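PDB 3PY9: protein kinase from Staphylococcus aureus subsp. aureus Mu50, which probably senses muropeptides through its extracellular PASTA repeats, linking cell-wall fragments outside the membrane to serine/threonine phosphorylation by the kinase. Local coordinates for residues I34-I48 / V64-K76. Residues are numbered along the deposited sequence; the frame is centred on the assembly and turned at random.
With EU (europium ion), chain C.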
loop_
_atom_site.group_PDB
_atom_site.type_symbol
_atom_site.label_atom_id
_atom_site.label_comp_id
_atom_site.label_asym_id
_atom_site.label_seq_id
_atom_site.Cartn_x
_atom_site.Cartn_y
_atom_site.Cartn_z
ATOM N N ILE A 34 -23.695 48.050 10.834
ATOM C CA ILE A 34 -23.563 46.613 11.025
ATOM C C ILE A 34 -22.357 46.147 10.238
ATOM O O ILE A 34 -22.248 46.403 9.047
ATOM C CB ILE A 34 -24.824 45.853 10.545
ATOM C CG1 ILE A 34 -26.061 46.300 11.326
ATOM C CG2 ILE A 34 -24.631 44.332 10.648
ATOM C CD1 ILE A 34 -27.359 45.969 10.613
ATOM N N SER A 35 -21.432 45.495 10.924
ATOM C CA SER A 35 -20.294 44.862 10.262
ATOM C C SER A 35 -20.159 43.406 10.711
ATOM O O SER A 35 -20.801 42.976 11.680
ATOM C CB SER A 35 -19.006 45.661 10.477
ATOM O OG SER A 35 -18.793 45.937 11.841
ATOM N N ARG A 36 -19.332 42.654 9.987
ATOM C CA ARG A 36 -19.262 41.195 10.119
ATOM C C ARG A 36 -17.832 40.742 10.332
ATOM O O ARG A 36 -16.910 41.177 9.635
ATOM C CB ARG A 36 -19.845 40.531 8.878
ATOM C CG ARG A 36 -21.365 40.637 8.773
ATOM C CD ARG A 36 -21.831 40.605 7.343
ATOM N NE ARG A 36 -21.888 39.241 6.815
ATOM C CZ ARG A 36 -21.057 38.731 5.903
ATOM N NH1 ARG A 36 -20.065 39.459 5.395
ATOM N NH2 ARG A 36 -21.225 37.474 5.499
ATOM N N SER A 37 -17.653 39.882 11.326
ATOM C CA SER A 37 -16.341 39.397 11.682
ATOM C C SER A 37 -16.418 37.898 11.949
ATOM O O SER A 37 -17.408 37.393 12.487
ATOM C CB SER A 37 -15.816 40.149 12.910
ATOM O OG SER A 37 -14.530 39.684 13.301
ATOM N N TYR A 38 -15.383 37.182 11.533
ATOM C CA TYR A 38 -15.253 35.779 11.899
ATOM C C TYR A 38 -15.132 35.631 13.418
ATOM O O TYR A 38 -14.522 36.477 14.082
ATOM C CB TYR A 38 -14.037 35.177 11.206
ATOM C CG TYR A 38 -14.261 34.874 9.741
ATOM C CD1 TYR A 38 -15.353 34.096 9.324
ATOM C CD2 TYR A 38 -13.371 35.343 8.770
ATOM C CE1 TYR A 38 -15.559 33.794 7.967
ATOM C CE2 TYR A 38 -13.565 35.048 7.408
ATOM C CZ TYR A 38 -14.658 34.279 7.019
ATOM O OH TYR A 38 -14.840 33.989 5.684
ATOM N N SER A 39 -15.734 34.575 13.961
ATOM C CA SER A 39 -15.659 34.261 15.393
ATOM C C SER A 39 -15.804 32.762 15.610
ATOM O O SER A 39 -16.554 32.091 14.909
ATOM C CB SER A 39 -16.758 35.000 16.169
ATOM O OG SER A 39 -16.794 34.643 17.540
ATOM N N ASP A 40 -15.086 32.244 16.595
ATOM C CA ASP A 40 -15.242 30.856 17.008
ATOM C C ASP A 40 -16.067 30.814 18.298
ATOM O O ASP A 40 -16.782 29.834 18.569
ATOM C CB ASP A 40 -13.863 30.212 17.200
ATOM C CG ASP A 40 -12.933 30.455 16.012
ATOM O OD1 ASP A 40 -13.248 29.992 14.893
ATOM O OD2 ASP A 40 -11.889 31.117 16.192
ATOM N N LYS A 41 -15.979 31.896 19.072
ATOM C CA LYS A 41 -16.714 32.062 20.325
ATOM C C LYS A 41 -18.243 32.208 20.160
ATOM O O LYS A 41 -19.002 31.740 21.005
ATOM C CB LYS A 41 -16.124 33.257 21.081
ATOM C CG LYS A 41 -16.546 33.411 22.549
ATOM C CD LYS A 41 -15.730 34.546 23.188
ATOM C CE LYS A 41 -16.282 35.005 24.523
ATOM N NZ LYS A 41 -15.785 36.381 24.846
ATOM N N TYR A 42 -18.690 32.851 19.082
ATOM C CA TYR A 42 -20.126 33.099 18.862
ATOM C C TYR A 42 -20.674 32.497 17.557
ATOM O O TYR A 42 -20.106 32.708 16.480
ATOM C CB TYR A 42 -20.449 34.606 18.903
ATOM C CG TYR A 42 -20.143 35.291 20.220
ATOM C CD1 TYR A 42 -21.130 35.449 21.196
ATOM C CD2 TYR A 42 -18.873 35.795 20.481
ATOM C CE1 TYR A 42 -20.852 36.079 22.406
ATOM C CE2 TYR A 42 -18.586 36.426 21.684
ATOM C CZ TYR A 42 -19.573 36.561 22.638
ATOM O OH TYR A 42 -19.269 37.187 23.814
ATOM N N PRO A 43 -21.794 31.754 17.653
ATOM C CA PRO A 43 -22.473 31.184 16.496
ATOM C C PRO A 43 -22.825 32.277 15.488
ATOM O O PRO A 43 -23.195 33.391 15.893
ATOM C CB PRO A 43 -23.765 30.618 17.091
ATOM C CG PRO A 43 -23.473 30.415 18.512
ATOM C CD PRO A 43 -22.475 31.420 18.916
ATOM N N GLU A 44 -22.746 31.981 14.124
ATOM C CA GLU A 44 -23.025 32.975 13.077
ATOM C C GLU A 44 -24.371 33.718 13.271
ATOM O O GLU A 44 -25.412 33.124 13.495
ATOM C CB GLU A 44 -23.020 32.326 11.695
ATOM C CG GLU A 44 -23.263 33.321 10.551
ATOM C CD GLU A 44 -23.183 32.695 9.177
ATOM O OE1 GLU A 44 -22.927 31.471 9.079
ATOM O OE2 GLU A 44 -23.367 33.431 8.184
ATOM N N ASN A 45 -24.263 35.046 13.193
ATOM C CA ASN A 45 -25.335 36.073 13.283
ATOM C C ASN A 45 -25.880 36.342 14.670
ATOM O O ASN A 45 -27.092 36.471 14.930
ATOM C CB ASN A 45 -26.397 35.677 12.290
ATOM C CG ASN A 45 -25.668 35.076 11.103
ATOM O OD1 ASN A 45 -25.295 35.798 10.175
ATOM N ND2 ASN A 45 -25.469 33.761 11.115
ATOM N N GLU A 46 -24.904 36.416 15.540
ATOM C CA GLU A 46 -25.008 36.737 16.933
ATOM C C GLU A 46 -24.087 37.952 17.029
ATOM O O GLU A 46 -23.052 38.003 16.364
ATOM C CB GLU A 46 -24.491 35.622 17.884
ATOM C CG GLU A 46 -25.400 34.421 18.048
ATOM C CD GLU A 46 -25.286 33.704 19.407
ATOM O OE1 GLU A 46 -24.182 33.630 19.985
ATOM O OE2 GLU A 46 -26.340 33.213 19.877
ATOM N N ILE A 47 -24.444 38.953 17.852
ATOM C CA ILE A 47 -23.585 40.119 18.131
ATOM C C ILE A 47 -22.296 39.700 18.861
ATOM O O ILE A 47 -22.345 39.030 19.881
ATOM C CB ILE A 47 -24.295 41.195 19.020
ATOM C CG1 ILE A 47 -25.677 41.643 18.477
ATOM C CG2 ILE A 47 -23.385 42.389 19.290
ATOM C CD1 ILE A 47 -25.738 41.972 17.062
ATOM N N ILE A 48 -21.163 40.155 18.341
ATOM C CA ILE A 48 -19.819 39.845 18.825
ATOM C C ILE A 48 -19.315 40.941 19.758
ATOM O O ILE A 48 -18.648 40.671 20.755
ATOM C CB ILE A 48 -18.877 39.792 17.589
ATOM C CG1 ILE A 48 -19.011 38.466 16.851
ATOM C CG2 ILE A 48 -17.422 40.067 17.925
ATOM C CD1 ILE A 48 -18.095 38.433 15.642
ATOM N N VAL A 64 -25.616 52.880 18.115
ATOM C CA VAL A 64 -24.679 51.892 18.622
ATOM C C VAL A 64 -24.340 50.937 17.499
ATOM O O VAL A 64 -25.193 50.175 17.036
ATOM C CB VAL A 64 -25.213 51.106 19.884
ATOM C CG1 VAL A 64 -24.184 50.047 20.322
ATOM C CG2 VAL A 64 -25.507 52.046 21.067
ATOM N N ASP A 65 -23.084 50.979 17.070
ATOM C CA ASP A 65 -22.587 50.073 16.031
ATOM C C ASP A 65 -22.495 48.653 16.548
ATOM O O ASP A 65 -22.203 48.442 17.716
ATOM C CB ASP A 65 -21.211 50.527 15.530
ATOM C CG ASP A 65 -21.258 51.878 14.860
ATOM O OD1 ASP A 65 -22.376 52.347 14.490
ATOM O OD2 ASP A 65 -20.167 52.462 14.689
ATOM N N VAL A 66 -22.729 47.680 15.672
ATOM C CA VAL A 66 -22.662 46.265 16.071
ATOM C C VAL A 66 -21.813 45.457 15.110
ATOM O O VAL A 66 -21.814 45.713 13.909
ATOM C CB VAL A 66 -24.070 45.626 16.189
ATOM C CG1 VAL A 66 -24.927 46.381 17.255
ATOM C CG2 VAL A 66 -24.778 45.614 14.836
ATOM N N VAL A 67 -21.047 44.521 15.659
ATOM C CA VAL A 67 -20.300 43.553 14.860
ATOM C C VAL A 67 -20.981 42.208 15.053
ATOM O O VAL A 67 -21.279 41.835 16.180
ATOM C CB VAL A 67 -18.832 43.454 15.297
ATOM C CG1 VAL A 67 -18.061 42.555 14.350
ATOM C CG2 VAL A 67 -18.165 44.861 15.371
ATOM N N ILE A 68 -21.223 41.507 13.943
ATOM C CA ILE A 68 -21.943 40.222 13.876
ATOM C C ILE A 68 -20.985 39.061 13.531
ATOM O O ILE A 68 -20.050 39.235 12.730
ATOM C CB ILE A 68 -23.052 40.275 12.779
ATOM C CG1 ILE A 68 -23.925 41.521 12.930
ATOM C CG2 ILE A 68 -23.948 39.039 12.809
ATOM C CD1 ILE A 68 -24.564 41.686 14.289
ATOM N N SER A 69 -21.210 37.890 14.141
ATOM C CA SER A 69 -20.421 36.694 13.823
ATOM C C SER A 69 -20.739 36.138 12.442
ATOM O O SER A 69 -21.913 35.966 12.086
ATOM C CB SER A 69 -20.604 35.585 14.871
ATOM O OG SER A 69 -19.881 34.414 14.477
ATOM N N LYS A 70 -19.676 35.881 11.674
ATOM C CA LYS A 70 -19.749 35.128 10.421
ATOM C C LYS A 70 -19.364 33.670 10.691
ATOM O O LYS A 70 -19.044 32.912 9.766
ATOM C CB LYS A 70 -18.734 35.679 9.424
ATOM C CG LYS A 70 -18.967 37.079 8.911
ATOM C CD LYS A 70 -17.649 37.666 8.385
ATOM C CE LYS A 70 -17.250 37.094 7.057
ATOM N NZ LYS A 70 -16.056 37.833 6.564
ATOM N N GLY A 71 -19.366 33.280 11.960
ATOM C CA GLY A 71 -18.974 31.930 12.333
ATOM C C GLY A 71 -17.477 31.758 12.170
ATOM O O GLY A 71 -16.776 32.711 11.808
ATOM N N PRO A 72 -16.972 30.539 12.429
ATOM C CA PRO A 72 -15.529 30.265 12.366
ATOM C C PRO A 72 -14.923 30.560 10.986
ATOM O O PRO A 72 -15.528 30.229 9.962
ATOM C CB PRO A 72 -15.450 28.759 12.672
ATOM C CG PRO A 72 -16.743 28.442 13.406
ATOM C CD PRO A 72 -17.756 29.342 12.791
ATOM N N GLU A 73 -13.751 31.185 10.962
ATOM C CA GLU A 73 -12.975 31.322 9.719
ATOM C C GLU A 73 -12.473 29.942 9.307
ATOM O O GLU A 73 -11.966 29.201 10.153
ATOM C CB GLU A 73 -11.793 32.268 9.933
ATOM C CG GLU A 73 -11.042 32.647 8.656
ATOM C CD GLU A 73 -9.810 33.479 8.924
ATOM O OE1 GLU A 73 -9.506 33.720 10.105
ATOM O OE2 GLU A 73 -9.142 33.893 7.954
ATOM N N LYS A 74 -12.626 29.595 8.026
ATOM C CA LYS A 74 -12.331 28.238 7.522
ATOM C C LYS A 74 -11.388 28.227 6.312
ATOM O O LYS A 74 -11.256 29.236 5.616
ATOM C CB LYS A 74 -13.630 27.503 7.157
ATOM C CG LYS A 74 -14.634 27.345 8.313
ATOM C CD LYS A 74 -15.828 26.494 7.923
ATOM C CE LYS A 74 -16.707 26.195 9.125
ATOM N NZ LYS A 74 -17.926 25.398 8.775
ATOM N N VAL A 75 -10.732 27.086 6.078
ATOM C CA VAL A 75 -9.938 26.845 4.855
ATOM C C VAL A 75 -10.259 25.486 4.237
ATOM O O VAL A 75 -10.896 24.634 4.861
ATOM C CB VAL A 75 -8.403 26.884 5.098
ATOM C CG1 VAL A 75 -7.880 28.316 5.185
ATOM C CG2 VAL A 75 -8.016 26.087 6.331
ATOM N N LYS A 76 -9.818 25.290 2.999
ATOM C CA LYS A 76 -9.838 23.972 2.361
ATOM C C LYS A 76 -8.651 23.141 2.858
ATOM O O LYS A 76 -7.491 23.549 2.732
ATOM C CB LYS A 76 -9.792 24.125 0.832
ATOM C CG LYS A 76 -11.104 23.779 0.084
ATOM C CD LYS A 76 -12.424 24.206 0.788
ATOM C CE LYS A 76 -12.753 25.722 0.701
ATOM N NZ LYS A 76 -12.538 26.450 2.016
HETATM EU EU EU C . -22.385 31.624 6.629
HETATM O O HOH W 1 -20.051 47.882 13.099
HETATM O O HOH W 2 -11.126 29.302 12.660
#
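The phenol ring of Tyr38 lies between Lys70 and Glu73, a worked example of an aromatic ring covered on both faces by side chains from one segment. A bend at chi3 (75°) brings the lysine tip over one face of the ring, in a cation-pi contact with Lys70 NZ 4.0 Å from the centroid of the Tyr38 ring. Glu73 covers the opposite face with its CA and aliphatic chain, its carboxylate nearly parallel to the ring, while Gly71 O lies at the ring edge. On the other flank of Lys70, Arg36 crosses at about a right angle, and Lys70 CG sits over the centre of its guanidinium; the two like charges come within 4.5 Å (Arg36 NH1 to Lys70 NZ), which would probably disfavour closer approach.

Ser69 OG joins the Tyr42 carbonyl in the loop before Ile47 to the backbone of its own ST turn at Gly71. With its hydroxyl anti to the backbone N (chi1 177°), Ser69 OG donates to Tyr42 O at 2.6 Å from above that carbonyl's plane and accepts from Gly71 N at 2.8 Å. Glu44, extended beyond CG, reaches past Lys70 to chelate a europium ion through OE1 and OE2. Ile34 and Val66 lie side by side, Ile34 CG1 to Val66 CG2 3.8 Å, and Ile34 CG2 also meets Ile68 CG1.

Strand 63-69 is central in a three-stranded mixed PASTA sheet, parallel to 30-37 (Ser35 N to Val66 O, Ser37 N to Ile68 O) and antiparallel to 47-51 (Ile48 N to Val67 O). Helix 17-26 covers the face bearing Val66 and Ile68 through Phe24 and Val17, whereas beyond Gly71 the chain runs into strand 74-76, which pairs with 125-127 of the next PASTA repeat.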